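CRISPR-associated protein Cse2 (Thermus thermophilus, PDB 2ZCA) is a small helical subunit of the type I-E CRISPR system, probably acting within the RNA-guided complex that defends the cell against viruses and plasmids. Local coordinates at residues T81-L86 with A147-E152; P43-F48 with A61-A66; A102-D107 with L136-P141; A70-D75 with Q117-V122. All coordinates share one frame; numbering follows the deposited sequence.

Overall arrangement
Interactions 1, 2 and 3 are mostly buried. Interaction 4 is only partly buried. Interactions 1 and 2 are helix-to-helix contacts on opposite sides of the chain's centre, about 24 Å apart between centres. Both pair apolar packing with an acidic side chain that takes a hydroxyl hydrogen bond. Interaction 3 sets a loop tryptophan against a helix end and uses backbone oxygens. Interaction 4 joins two helix ends through a lysine. Helix 56-71 serves both 2 and 4. Trp-149 of interaction 1 packs on Leu-103, Leu-104 and Trp-138 of interaction 3. Val-122 of interaction 4 packs on Leu-82 and Leu-86, and Leu-103 meets Ala-118.

Interaction 1 (T81-L86 with A147-E152)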
loop_
_atom_site.group_PDB
_atom_site.type_symbol
_atom_site.label_atom_id
_atom_site.label_comp_id
_atom_site.label_asym_id
_atom_site.label_seq_id
_atom_site.Cartn_x
_atom_site.Cartn_y
_atom_site.Cartn_z
ATOM N N THR A 81 9.987 -5.365 0.589
ATOM C CA THR A 81 8.866 -5.047 -0.293
ATOM C C THR A 81 7.782 -6.102 -0.210
ATOM O O THR A 81 8.031 -7.230 0.223
ATOM C CB THR A 81 9.318 -4.945 -1.759
ATOM O OG1 THR A 81 9.746 -6.235 -2.213
ATOM C CG2 THR A 81 10.462 -3.958 -1.897
ATOM N N LEU A 82 6.574 -5.736 -0.629
ATOM C CA LEU A 82 5.464 -6.670 -0.604
ATOM C C LEU A 82 5.813 -7.916 -1.414
ATOM O O LEU A 82 5.488 -9.030 -1.011
ATOM C CB LEU A 82 4.196 -6.019 -1.172
ATOM C CG LEU A 82 2.958 -6.924 -1.243
ATOM C CD1 LEU A 82 2.693 -7.566 0.116
ATOM C CD2 LEU A 82 1.753 -6.103 -1.677
ATOM N N ALA A 83 6.487 -7.730 -2.549
ATOM C CA ALA A 83 6.860 -8.868 -3.389
ATOM C C ALA A 83 7.772 -9.828 -2.635
ATOM O O ALA A 83 7.606 -11.044 -2.726
ATOM C CB ALA A 83 7.551 -8.387 -4.667
ATOM N N ARG A 84 8.741 -9.285 -1.904
ATOM C CA ARG A 84 9.653 -10.121 -1.134
ATOM C C ARG A 84 8.896 -10.803 0.006
ATOM O O ARG A 84 9.112 -11.981 0.290
ATOM C CB ARG A 84 10.814 -9.279 -0.595
ATOM C CG ARG A 84 11.792 -8.861 -1.696
ATOM C CD ARG A 84 12.743 -7.743 -1.279
ATOM N NE ARG A 84 13.648 -7.393 -2.374
ATOM C CZ ARG A 84 14.431 -6.316 -2.394
ATOM N NH1 ARG A 84 14.428 -5.465 -1.375
ATOM N NH2 ARG A 84 15.217 -6.089 -3.439
ATOM N N ALA A 85 7.994 -10.066 0.647
ATOM C CA ALA A 85 7.207 -10.623 1.741
ATOM C C ALA A 85 6.313 -11.754 1.239
ATOM O O ALA A 85 6.066 -12.724 1.961
ATOM C CB ALA A 85 6.357 -9.531 2.388
ATOM N N LEU A 86 5.818 -11.626 0.010
ATOM C CA LEU A 86 4.968 -12.660 -0.567
ATOM C C LEU A 86 5.786 -13.910 -0.867
ATOM O O LEU A 86 5.310 -15.029 -0.673
ATOM C CB LEU A 86 4.279 -12.152 -1.840
ATOM C CG LEU A 86 3.071 -11.233 -1.596
ATOM C CD1 LEU A 86 2.646 -10.545 -2.891
ATOM C CD2 LEU A 86 1.921 -12.057 -1.021
ATOM N N ALA A 147 7.012 -5.717 -13.551
ATOM C CA ALA A 147 8.180 -6.507 -13.923
ATOM C C ALA A 147 9.205 -6.497 -12.793
ATOM O O ALA A 147 9.853 -7.510 -12.530
ATOM C CB ALA A 147 8.804 -5.960 -15.204
ATOM N N ARG A 148 9.348 -5.358 -12.117
ATOM C CA ARG A 148 10.311 -5.259 -11.022
ATOM C C ARG A 148 9.855 -6.093 -9.827
ATOM O O ARG A 148 10.681 -6.663 -9.111
ATOM C CB ARG A 148 10.508 -3.804 -10.587
ATOM C CG ARG A 148 11.856 -3.555 -9.907
ATOM C CD ARG A 148 11.845 -2.291 -9.058
ATOM N NE ARG A 148 11.138 -2.510 -7.800
ATOM C CZ ARG A 148 10.097 -1.792 -7.388
ATOM N NH1 ARG A 148 9.522 -2.069 -6.224
ATOM N NH2 ARG A 148 9.633 -0.802 -8.138
ATOM N N TRP A 149 8.545 -6.161 -9.605
ATOM C CA TRP A 149 8.032 -6.964 -8.500
ATOM C C TRP A 149 8.378 -8.421 -8.783
ATOM O O TRP A 149 8.783 -9.163 -7.887
ATOM C CB TRP A 149 6.516 -6.792 -8.366
ATOM C CG TRP A 149 6.130 -5.571 -7.590
ATOM C CD1 TRP A 149 6.811 -4.389 -7.526
ATOM C CD2 TRP A 149 4.954 -5.399 -6.790
ATOM N NE1 TRP A 149 6.132 -3.490 -6.734
ATOM C CE2 TRP A 149 4.988 -4.085 -6.270
ATOM C CE3 TRP A 149 3.873 -6.228 -6.462
ATOM C CZ2 TRP A 149 3.982 -3.579 -5.437
ATOM C CZ3 TRP A 149 2.871 -5.724 -5.632
ATOM C CH2 TRP A 149 2.937 -4.411 -5.130
ATOM N N ALA A 150 8.221 -8.826 -10.038
ATOM C CA ALA A 150 8.538 -10.192 -10.425
ATOM C C ALA A 150 10.019 -10.452 -10.156
ATOM O O ALA A 150 10.390 -11.528 -9.689
ATOM C CB ALA A 150 8.217 -10.412 -11.898
ATOM N N ARG A 151 10.854 -9.456 -10.442
ATOM C CA ARG A 151 12.297 -9.558 -10.219
ATOM C C ARG A 151 12.596 -9.733 -8.727
ATOM O O ARG A 151 13.438 -10.545 -8.339
ATOM C CB ARG A 151 13.003 -8.295 -10.723
ATOM C CG ARG A 151 14.532 -8.363 -10.692
ATOM C CD ARG A 151 15.159 -7.007 -11.018
ATOM N NE ARG A 151 15.032 -6.068 -9.904
ATOM C CZ ARG A 151 15.208 -4.752 -10.005
ATOM N NH1 ARG A 151 15.517 -4.208 -11.174
ATOM N NH2 ARG A 151 15.081 -3.980 -8.934
ATOM N N GLU A 152 11.904 -8.964 -7.890
ATOM C CA GLU A 152 12.106 -9.048 -6.447
ATOM C C GLU A 152 11.637 -10.391 -5.893
ATOM O O GLU A 152 12.290 -10.984 -5.031
ATOM C CB GLU A 152 11.352 -7.915 -5.739
ATOM C CG GLU A 152 11.660 -6.526 -6.275
ATOM C CD GLU A 152 10.893 -5.428 -5.555
ATOM O OE1 GLU A 152 9.800 -5.712 -5.015
ATOM O OE2 GLU A 152 11.376 -4.276 -5.544
HETATM O O HOH W 1 7.120 -5.241 -4.221
HETATM O O HOH W 2 14.443 -9.651 -3.642
#
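This is a buried helix-to-helix contact in which Glu-152 of helix 144-155 meets Thr-81 and Ala-83 at the start of helix 82-90. The two short helix segments run 8.5 Å apart at an angle of 39°. Thr-81 is the N-cap of helix 82-90. Its OG1 accepts from Arg-84 N and donates to Glu-152 OE1 at 2.9 Å. OG1 thus joins both helices. It comes from above the carboxylate plane, 60° out of it. Glu-152 CG is anti to its carbonyl carbon (chi1 -53°), and the extended chain carries the carboxylate to Thr-81. Water 1 adds a second tie, accepting from Ala-83 N at 3.1 Å and donating to Glu-152 OE1 at 2.8 Å. Arg-148 NE and NH1 both reach Glu-152 OE2, in the guanidinium plane but from above the carboxylate, with NE 2.9 Å from OE2. The Arg-148 charge and the N-terminus of helix 82-90 probably both favour an ionised Glu-152. Beside the polar site, Ala-83 CB lies 3.5 Å from Trp-149 O. Leu-82 CD2 meets the six-membered ring of Trp-149 obliquely, 4.0 Å from CH2. Along the more exposed margin Arg-84 crosses Glu-152 at about a right angle, and water 2 links Arg-84 NE to Glu-152 O. Arg-84 NH1 is bonded to Gly-79 O. Asp-134 OD2 takes both Arg-148 NH1 and Trp-149 NE1. Helix 111-121 takes Leu-82 on Leu-115 and Ala-118, while helix 96-104 meets Ala-83 and Leu-86 through Phe-100.

Interaction 2 (P43-F48 with A61-A66)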
loop_
_atom_site.group_PDB
_atom_site.type_symbol
_atom_site.label_atom_id
_atom_site.label_comp_id
_atom_site.label_asym_id
_atom_site.label_seq_id
_atom_site.Cartn_x
_atom_site.Cartn_y
_atom_site.Cartn_z
ATOM N N PRO A 43 -10.014 13.656 6.620
ATOM C CA PRO A 43 -9.316 14.689 7.398
ATOM C C PRO A 43 -7.856 14.337 7.701
ATOM O O PRO A 43 -7.049 15.214 8.018
ATOM C CB PRO A 43 -10.151 14.777 8.676
ATOM C CG PRO A 43 -11.524 14.445 8.202
ATOM C CD PRO A 43 -11.269 13.264 7.283
ATOM N N TYR A 44 -7.522 13.054 7.600
ATOM C CA TYR A 44 -6.168 12.585 7.897
ATOM C C TYR A 44 -5.265 12.467 6.676
ATOM O O TYR A 44 -4.057 12.252 6.809
ATOM C CB TYR A 44 -6.240 11.226 8.597
ATOM C CG TYR A 44 -7.018 11.264 9.889
ATOM C CD1 TYR A 44 -6.477 11.849 11.035
ATOM C CD2 TYR A 44 -8.309 10.746 9.960
ATOM C CE1 TYR A 44 -7.208 11.913 12.222
ATOM C CE2 TYR A 44 -9.048 10.807 11.140
ATOM C CZ TYR A 44 -8.492 11.392 12.265
ATOM O OH TYR A 44 -9.227 11.454 13.429
ATOM N N VAL A 45 -5.845 12.607 5.491
ATOM C CA VAL A 45 -5.077 12.489 4.259
ATOM C C VAL A 45 -5.076 13.760 3.406
ATOM O O VAL A 45 -4.050 14.119 2.825
ATOM C CB VAL A 45 -5.611 11.316 3.410
ATOM C CG1 VAL A 45 -4.858 11.227 2.091
ATOM C CG2 VAL A 45 -5.464 10.012 4.192
ATOM N N GLU A 46 -6.213 14.446 3.337
ATOM C CA GLU A 46 -6.311 15.649 2.517
ATOM C C GLU A 46 -5.297 16.748 2.853
ATOM O O GLU A 46 -4.772 17.401 1.951
ATOM C CB GLU A 46 -7.739 16.204 2.556
ATOM C CG GLU A 46 -8.756 15.331 1.818
ATOM C CD GLU A 46 -8.382 15.075 0.363
ATOM O OE1 GLU A 46 -7.875 16.006 -0.298
ATOM O OE2 GLU A 46 -8.607 13.944 -0.130
ATOM N N PRO A 47 -5.013 16.972 4.146
ATOM C CA PRO A 47 -4.037 18.016 4.481
ATOM C C PRO A 47 -2.685 17.725 3.821
ATOM O O PRO A 47 -1.923 18.639 3.505
ATOM C CB PRO A 47 -3.970 17.946 6.001
ATOM C CG PRO A 47 -5.383 17.604 6.364
ATOM C CD PRO A 47 -5.709 16.503 5.357
ATOM N N PHE A 48 -2.393 16.444 3.615
ATOM C CA PHE A 48 -1.145 16.052 2.971
ATOM C C PHE A 48 -1.249 16.239 1.459
ATOM O O PHE A 48 -0.378 16.844 0.832
ATOM C CB PHE A 48 -0.817 14.584 3.268
ATOM C CG PHE A 48 0.422 14.092 2.570
ATOM C CD1 PHE A 48 1.680 14.308 3.120
ATOM C CD2 PHE A 48 0.330 13.457 1.335
ATOM C CE1 PHE A 48 2.835 13.898 2.448
ATOM C CE2 PHE A 48 1.476 13.043 0.651
ATOM C CZ PHE A 48 2.731 13.266 1.210
ATOM N N ALA A 61 -4.466 6.162 -4.363
ATOM C CA ALA A 61 -3.295 5.358 -4.010
ATOM C C ALA A 61 -2.868 5.698 -2.585
ATOM O O ALA A 61 -2.543 4.810 -1.797
ATOM C CB ALA A 61 -2.150 5.629 -4.979
ATOM N N HIS A 62 -2.866 6.989 -2.254
ATOM C CA HIS A 62 -2.486 7.414 -0.910
ATOM C C HIS A 62 -3.454 6.863 0.137
ATOM O O HIS A 62 -3.034 6.389 1.195
ATOM C CB HIS A 62 -2.451 8.943 -0.805
ATOM C CG HIS A 62 -1.282 9.577 -1.494
ATOM N ND1 HIS A 62 -1.198 9.699 -2.863
ATOM C CD2 HIS A 62 -0.163 10.156 -0.997
ATOM C CE1 HIS A 62 -0.082 10.330 -3.181
ATOM N NE2 HIS A 62 0.564 10.620 -2.066
ATOM N N TYR A 63 -4.750 6.937 -0.150
ATOM C CA TYR A 63 -5.744 6.430 0.793
ATOM C C TYR A 63 -5.587 4.935 1.026
ATOM O O TYR A 63 -5.723 4.461 2.154
ATOM C CB TYR A 63 -7.162 6.720 0.292
ATOM C CG TYR A 63 -7.637 8.123 0.604
ATOM C CD1 TYR A 63 -8.066 8.464 1.886
ATOM C CD2 TYR A 63 -7.620 9.116 -0.372
ATOM C CE1 TYR A 63 -8.464 9.762 2.192
ATOM C CE2 TYR A 63 -8.014 10.414 -0.077
ATOM C CZ TYR A 63 -8.434 10.729 1.208
ATOM O OH TYR A 63 -8.810 12.018 1.505
ATOM N N LEU A 64 -5.305 4.187 -0.036
ATOM C CA LEU A 64 -5.153 2.746 0.116
ATOM C C LEU A 64 -3.916 2.408 0.944
ATOM O O LEU A 64 -3.962 1.525 1.802
ATOM C CB LEU A 64 -5.087 2.055 -1.256
ATOM C CG LEU A 64 -4.895 0.530 -1.255
ATOM C CD1 LEU A 64 -5.986 -0.142 -0.435
ATOM C CD2 LEU A 64 -4.922 0.013 -2.688
ATOM N N VAL A 65 -2.811 3.108 0.696
ATOM C CA VAL A 65 -1.587 2.854 1.450
ATOM C C VAL A 65 -1.767 3.206 2.927
ATOM O O VAL A 65 -1.259 2.507 3.797
ATOM C CB VAL A 65 -0.390 3.629 0.858
ATOM C CG1 VAL A 65 0.814 3.539 1.791
ATOM C CG2 VAL A 65 -0.030 3.039 -0.505
ATOM N N ALA A 66 -2.490 4.284 3.217
ATOM C CA ALA A 66 -2.733 4.656 4.606
ATOM C C ALA A 66 -3.531 3.536 5.279
ATOM O O ALA A 66 -3.278 3.189 6.433
ATOM C CB ALA A 66 -3.517 5.973 4.681
#
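Val-45 and Glu-46 of helix 42-49 grip Tyr-63 of helix 56-71, the valine on the ring and the glutamate at the hydroxyl. With Val-45 CG1 anti to the backbone N (chi1 177°), this methyl is set over one face of the phenol. Val-45 CG1 lies 3.8 Å from the Tyr-63 ring centroid, close to the ring normal, a CH-pi contact. The other methyl, Val-45 CG2, lies beside the N and reaches Tyr-63 CE1 at 3.6 Å. Val-45 CB is 3.5 Å from the same Tyr-63 CE1. CB and both methyls lie on the same side of the ring plane, with CB and CG2 beyond the rim. Tyr-63 CG is anti to its own carbonyl carbon, which carries the phenol across to helix 42-49. The Glu-46 chain bends at chi2 (-56°), which brings its carboxylate to the hydroxyl edge of Tyr-63. Tyr-63 OH donates to Glu-46 OE2 in a short bond of 2.5 Å. The hydroxyl meets OE2 on its anti side, a little out of the carboxylate plane. Phe-48 makes a separate contact with His-62. Phe-48 CG points away from its backbone N and sends the ring toward the histidine. The rings meet rim to rim, with planes at 43° and Phe-48 CE2 3.7 Å from His-62 CD2. His-62 ND1 is bonded to Glu-58 O one turn earlier. Phe-7 of helix 3-15 meets both Phe-48 and His-62. Helix 20-29 brings Phe-27 against Val-45 and Ala-66, and helix 128-136 sets Leu-132 against His-62.

Interaction 3 (A102-D107 with L136-P141); sequences ALLEAD and LRWFSP
Trp-138 reaches from a loop to the end of helix 96-104 and presents its indole edge to two carbonyl oxygens. Leu-103 O lies 3.2 Å from Trp-138 CZ2, close to the ring plane. Ala-106 O is also near that plane and accepts from Trp-138 NE1 at 3.3 Å. This hydrogen bond is weak because it is long, but it is nearly straight, at 172°. The indole edge thus spans the last turn of the helix and the residues just after it. Leu-104 adds apolar contact, with its CA 4.1 Å from Trp-138 CZ2 and its CD2 4.4 Å from CH2. Next to the indole, Phe-139 turns its ring edge to the backbone of Asp-107, where CE1 lies 4.2 Å from Asp-107 C. The second shell sets these groups. Ala-106 N bonds back to Leu-103 O at 3.1 Å, which holds the chain after the helix close to that oxygen. On the loop side a type I turn runs from Arg-137 to Ser-140 and carries both aromatic residues. Trp-138 CG is anti to the backbone N (chi1 -165°), which projects the indole from the turn toward helix 96-104. Trp-138 O accepts from Gln-146 NE2, and Arg-108 makes a cation-pi contact with Phe-139. Helix 144-155 meets Trp-138 edge-to-face through Trp-149, and helix 111-121 packs Ile-111 on the same indole.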
loop_
_atom_site.group_PDB
_atom_site.type_symbol
_atom_site.label_atom_id
_atom_site.label_comp_id
_atom_site.label_asym_id
_atom_site.label_seq_id
_atom_site.Cartn_x
_atom_site.Cartn_y
_atom_site.Cartn_z
ATOM N N ALA A 102 -1.553 -13.035 -9.858
ATOM C CA ALA A 102 -2.832 -12.372 -10.105
ATOM C C ALA A 102 -2.744 -10.908 -9.689
ATOM O O ALA A 102 -3.418 -10.043 -10.254
ATOM C CB ALA A 102 -3.949 -13.072 -9.336
ATOM N N LEU A 103 -1.917 -10.637 -8.686
ATOM C CA LEU A 103 -1.722 -9.274 -8.213
ATOM C C LEU A 103 -1.017 -8.482 -9.314
ATOM O O LEU A 103 -1.428 -7.374 -9.665
ATOM C CB LEU A 103 -0.883 -9.279 -6.933
ATOM C CG LEU A 103 -0.544 -7.915 -6.333
ATOM C CD1 LEU A 103 -1.817 -7.120 -6.111
ATOM C CD2 LEU A 103 0.215 -8.113 -5.028
ATOM N N LEU A 104 0.040 -9.060 -9.875
ATOM C CA LEU A 104 0.765 -8.388 -10.947
ATOM C C LEU A 104 -0.141 -8.153 -12.159
ATOM O O LEU A 104 0.047 -7.197 -12.908
ATOM C CB LEU A 104 1.973 -9.222 -11.383
ATOM C CG LEU A 104 3.049 -9.526 -10.342
ATOM C CD1 LEU A 104 4.166 -10.333 -11.002
ATOM C CD2 LEU A 104 3.603 -8.224 -9.771
ATOM N N GLU A 105 -1.128 -9.025 -12.342
ATOM C CA GLU A 105 -2.043 -8.929 -13.482
ATOM C C GLU A 105 -3.288 -8.081 -13.229
ATOM O O GLU A 105 -4.086 -7.868 -14.137
ATOM C CB GLU A 105 -2.477 -10.340 -13.905
ATOM C CG GLU A 105 -1.319 -11.242 -14.311
ATOM C CD GLU A 105 -1.611 -12.723 -14.113
ATOM O OE1 GLU A 105 -2.728 -13.072 -13.664
ATOM O OE2 GLU A 105 -0.711 -13.541 -14.404
ATOM N N ALA A 106 -3.448 -7.585 -12.007
ATOM C CA ALA A 106 -4.624 -6.791 -11.653
ATOM C C ALA A 106 -4.748 -5.461 -12.385
ATOM O O ALA A 106 -3.770 -4.721 -12.525
ATOM C CB ALA A 106 -4.642 -6.543 -10.142
ATOM N N ASP A 107 -5.959 -5.156 -12.850
ATOM C CA ASP A 107 -6.194 -3.886 -13.529
ATOM C C ASP A 107 -6.833 -2.903 -12.550
ATOM O O ASP A 107 -6.942 -3.189 -11.357
ATOM C CB ASP A 107 -7.081 -4.057 -14.775
ATOM C CG ASP A 107 -8.463 -4.595 -14.459
ATOM O OD1 ASP A 107 -8.986 -4.343 -13.353
ATOM O OD2 ASP A 107 -9.041 -5.260 -15.345
ATOM N N LEU A 136 1.574 4.262 -7.344
ATOM C CA LEU A 136 1.413 5.484 -8.122
ATOM C C LEU A 136 1.779 5.287 -9.593
ATOM O O LEU A 136 1.254 5.974 -10.467
ATOM C CB LEU A 136 2.277 6.599 -7.529
ATOM C CG LEU A 136 1.762 7.237 -6.239
ATOM C CD1 LEU A 136 2.843 8.116 -5.614
ATOM C CD2 LEU A 136 0.521 8.060 -6.557
ATOM N N ARG A 137 2.667 4.337 -9.867
ATOM C CA ARG A 137 3.113 4.081 -11.236
ATOM C C ARG A 137 2.576 2.758 -11.781
ATOM O O ARG A 137 3.008 2.284 -12.828
ATOM C CB ARG A 137 4.641 4.058 -11.272
ATOM C CG ARG A 137 5.296 5.343 -10.769
ATOM C CD ARG A 137 6.799 5.163 -10.623
ATOM N NE ARG A 137 7.142 4.223 -9.554
ATOM C CZ ARG A 137 8.351 3.695 -9.386
ATOM N NH1 ARG A 137 9.334 4.012 -10.221
ATOM N NH2 ARG A 137 8.580 2.846 -8.388
ATOM N N TRP A 138 1.610 2.185 -11.079
ATOM C CA TRP A 138 1.050 0.894 -11.458
ATOM C C TRP A 138 0.421 0.821 -12.845
ATOM O O TRP A 138 0.461 -0.226 -13.492
ATOM C CB TRP A 138 0.022 0.463 -10.408
ATOM C CG TRP A 138 -0.367 -0.984 -10.492
ATOM C CD1 TRP A 138 -1.438 -1.514 -11.155
ATOM C CD2 TRP A 138 0.318 -2.086 -9.888
ATOM N NE1 TRP A 138 -1.463 -2.882 -10.996
ATOM C CE2 TRP A 138 -0.396 -3.258 -10.224
ATOM C CE3 TRP A 138 1.467 -2.197 -9.094
ATOM C CZ2 TRP A 138 0.002 -4.527 -9.793
ATOM C CZ3 TRP A 138 1.864 -3.466 -8.664
ATOM C CH2 TRP A 138 1.129 -4.610 -9.017
ATOM N N PHE A 139 -0.141 1.929 -13.311
ATOM C CA PHE A 139 -0.808 1.926 -14.602
ATOM C C PHE A 139 0.012 2.372 -15.798
ATOM O O PHE A 139 -0.533 2.734 -16.843
ATOM C CB PHE A 139 -2.094 2.726 -14.475
ATOM C CG PHE A 139 -2.970 2.233 -13.366
ATOM C CD1 PHE A 139 -3.536 0.963 -13.433
ATOM C CD2 PHE A 139 -3.159 2.995 -12.218
ATOM C CE1 PHE A 139 -4.276 0.455 -12.367
ATOM C CE2 PHE A 139 -3.896 2.497 -11.147
ATOM C CZ PHE A 139 -4.453 1.223 -11.223
ATOM N N SER A 140 1.327 2.327 -15.653
ATOM C CA SER A 140 2.203 2.688 -16.755
ATOM C C SER A 140 2.027 1.650 -17.860
ATOM O O SER A 140 1.974 0.449 -17.594
ATOM C CB SER A 140 3.659 2.694 -16.293
ATOM O OG SER A 140 4.530 2.739 -17.410
ATOM N N PRO A 141 1.921 2.097 -19.117
ATOM C CA PRO A 141 1.755 1.158 -20.230
ATOM C C PRO A 141 2.845 0.082 -20.235
ATOM O O PRO A 141 2.592 -1.066 -20.593
ATOM C CB PRO A 141 1.838 2.064 -21.453
ATOM C CG PRO A 141 1.224 3.342 -20.954
ATOM C CD PRO A 141 1.863 3.492 -19.589
#

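Interaction 4 (A70-D75 with Q117-V122)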
loop_
_atom_site.group_PDB
_atom_site.type_symbol
_atom_site.label_atom_id
_atom_site.label_comp_id
_atom_site.label_asym_id
_atom_site.label_seq_id
_atom_site.Cartn_x
_atom_site.Cartn_y
_atom_site.Cartn_z
ATOM N N ALA A 70 -2.237 1.121 8.355
ATOM C CA ALA A 70 -2.972 0.947 9.600
ATOM C C ALA A 70 -3.210 -0.537 9.893
ATOM O O ALA A 70 -3.096 -0.975 11.042
ATOM C CB ALA A 70 -4.301 1.696 9.527
ATOM N N LEU A 71 -3.541 -1.304 8.857
ATOM C CA LEU A 71 -3.786 -2.736 9.008
ATOM C C LEU A 71 -2.575 -3.415 9.642
ATOM O O LEU A 71 -2.717 -4.328 10.467
ATOM C CB LEU A 71 -4.080 -3.374 7.643
ATOM C CG LEU A 71 -4.229 -4.901 7.605
ATOM C CD1 LEU A 71 -5.454 -5.320 8.409
ATOM C CD2 LEU A 71 -4.352 -5.377 6.160
ATOM N N LYS A 72 -1.385 -2.958 9.257
ATOM C CA LYS A 72 -0.136 -3.505 9.773
ATOM C C LYS A 72 0.358 -2.713 10.982
ATOM O O LYS A 72 1.507 -2.849 11.410
ATOM C CB LYS A 72 0.930 -3.507 8.667
ATOM C CG LYS A 72 0.738 -4.607 7.624
ATOM C CD LYS A 72 1.140 -5.969 8.191
ATOM C CE LYS A 72 0.912 -7.096 7.188
ATOM N NZ LYS A 72 1.359 -8.415 7.721
ATOM N N ASP A 73 -0.525 -1.884 11.528
ATOM C CA ASP A 73 -0.209 -1.068 12.696
ATOM C C ASP A 73 1.062 -0.237 12.508
ATOM O O ASP A 73 1.853 -0.065 13.438
ATOM C CB ASP A 73 -0.078 -1.966 13.932
ATOM C CG ASP A 73 -0.300 -1.211 15.225
ATOM O OD1 ASP A 73 -1.341 -0.525 15.336
ATOM O OD2 ASP A 73 0.558 -1.308 16.130
ATOM N N GLY A 74 1.252 0.269 11.292
ATOM C CA GLY A 74 2.410 1.092 10.988
ATOM C C GLY A 74 3.765 0.407 10.993
ATOM O O GLY A 74 4.796 1.070 11.092
ATOM N N ASP A 75 3.782 -0.916 10.881
ATOM C CA ASP A 75 5.052 -1.636 10.883
ATOM C C ASP A 75 5.759 -1.531 9.535
ATOM O O ASP A 75 5.711 -2.444 8.708
ATOM C CB ASP A 75 4.835 -3.105 11.259
ATOM C CG ASP A 75 6.145 -3.871 11.398
ATOM O OD1 ASP A 75 7.193 -3.233 11.640
ATOM O OD2 ASP A 75 6.123 -5.113 11.286
ATOM N N GLN A 117 -5.709 -7.847 0.013
ATOM C CA GLN A 117 -5.605 -9.276 0.281
ATOM C C GLN A 117 -4.151 -9.730 0.430
ATOM O O GLN A 117 -3.831 -10.541 1.303
ATOM C CB GLN A 117 -6.294 -10.059 -0.839
ATOM C CG GLN A 117 -6.218 -11.567 -0.685
ATOM C CD GLN A 117 -6.924 -12.297 -1.810
ATOM O OE1 GLN A 117 -8.154 -12.381 -1.839
ATOM N NE2 GLN A 117 -6.147 -12.818 -2.755
ATOM N N ALA A 118 -3.269 -9.203 -0.417
ATOM C CA ALA A 118 -1.855 -9.577 -0.376
ATOM C C ALA A 118 -1.159 -9.101 0.900
ATOM O O ALA A 118 -0.356 -9.823 1.485
ATOM C CB ALA A 118 -1.140 -9.022 -1.590
ATOM N N VAL A 119 -1.453 -7.874 1.318
ATOM C CA VAL A 119 -0.856 -7.338 2.533
ATOM C C VAL A 119 -1.375 -8.121 3.739
ATOM O O VAL A 119 -0.624 -8.420 4.665
ATOM C CB VAL A 119 -1.181 -5.825 2.692
ATOM C CG1 VAL A 119 -0.691 -5.311 4.035
ATOM C CG2 VAL A 119 -0.515 -5.042 1.575
ATOM N N ALA A 120 -2.659 -8.469 3.720
ATOM C CA ALA A 120 -3.252 -9.218 4.825
ATOM C C ALA A 120 -2.705 -10.642 4.880
ATOM O O ALA A 120 -2.706 -11.285 5.930
ATOM C CB ALA A 120 -4.773 -9.251 4.675
ATOM N N LEU A 121 -2.230 -11.125 3.739
ATOM C CA LEU A 121 -1.703 -12.478 3.634
ATOM C C LEU A 121 -0.283 -12.633 4.178
ATOM O O LEU A 121 0.038 -13.645 4.804
ATOM C CB LEU A 121 -1.736 -12.920 2.168
ATOM C CG LEU A 121 -1.346 -14.359 1.833
ATOM C CD1 LEU A 121 -2.276 -15.333 2.544
ATOM C CD2 LEU A 121 -1.426 -14.552 0.326
ATOM N N VAL A 122 0.570 -11.639 3.947
ATOM C CA VAL A 122 1.950 -11.739 4.409
ATOM C C VAL A 122 2.122 -11.554 5.909
ATOM O O VAL A 122 1.272 -10.971 6.585
ATOM C CB VAL A 122 2.875 -10.729 3.686
ATOM C CG1 VAL A 122 2.749 -10.905 2.174
ATOM C CG2 VAL A 122 2.538 -9.307 4.099
#
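The contact belongs to a pair of helix C-termini, where Lys-72 and Leu-71 at the end of helix 56-71 reach the last turn of helix 111-121. A Schellman motif closes the first helix. Its C-prime residue is Asp-73, which has positive phi and bonds through its N to Ala-70 O at 2.8 Å. Gly-74 N makes the longer-range bond of the motif, to Tyr-69 O. A type I' turn from Lys-72 to Asp-75 then leads the chain away. Lys-72 lies where the chain leaves the helix and supplies the polar tie. Its NZ donates to Val-122 O at 2.8 Å, and it also bonds to Gly-124 O. The ammonium comes to Val-122 O from above the carbonyl plane, 48° out of it. The lysine chain bends at chi2 (-75°) and then runs extended to NZ. The bend lays its aliphatic part against the helix, with CG 3.9 Å from Val-119 CG1 and CE 3.2 Å from Val-119 O. The methyl Val-122 CG2 flanks the amine, 3.9 Å from Lys-72 NZ. Leu-71 packs beside the lysine. Its CD2 branch sits 4.2 Å from Val-119 CG1 and as far from Ala-120 CB, near the more exposed side of the contact. The nearby carbonyl end of helix 111-121 probably also favours the charged amine. Gly-74 O is bonded to Lys-12 NZ, and Asp-73 forms a salt bridge with Arg-24. Lys-72 thus ties the end of helix 56-71 to the chain just after helix 111-121, in an all-helical fold whose first partner here ends in a Schellman motif.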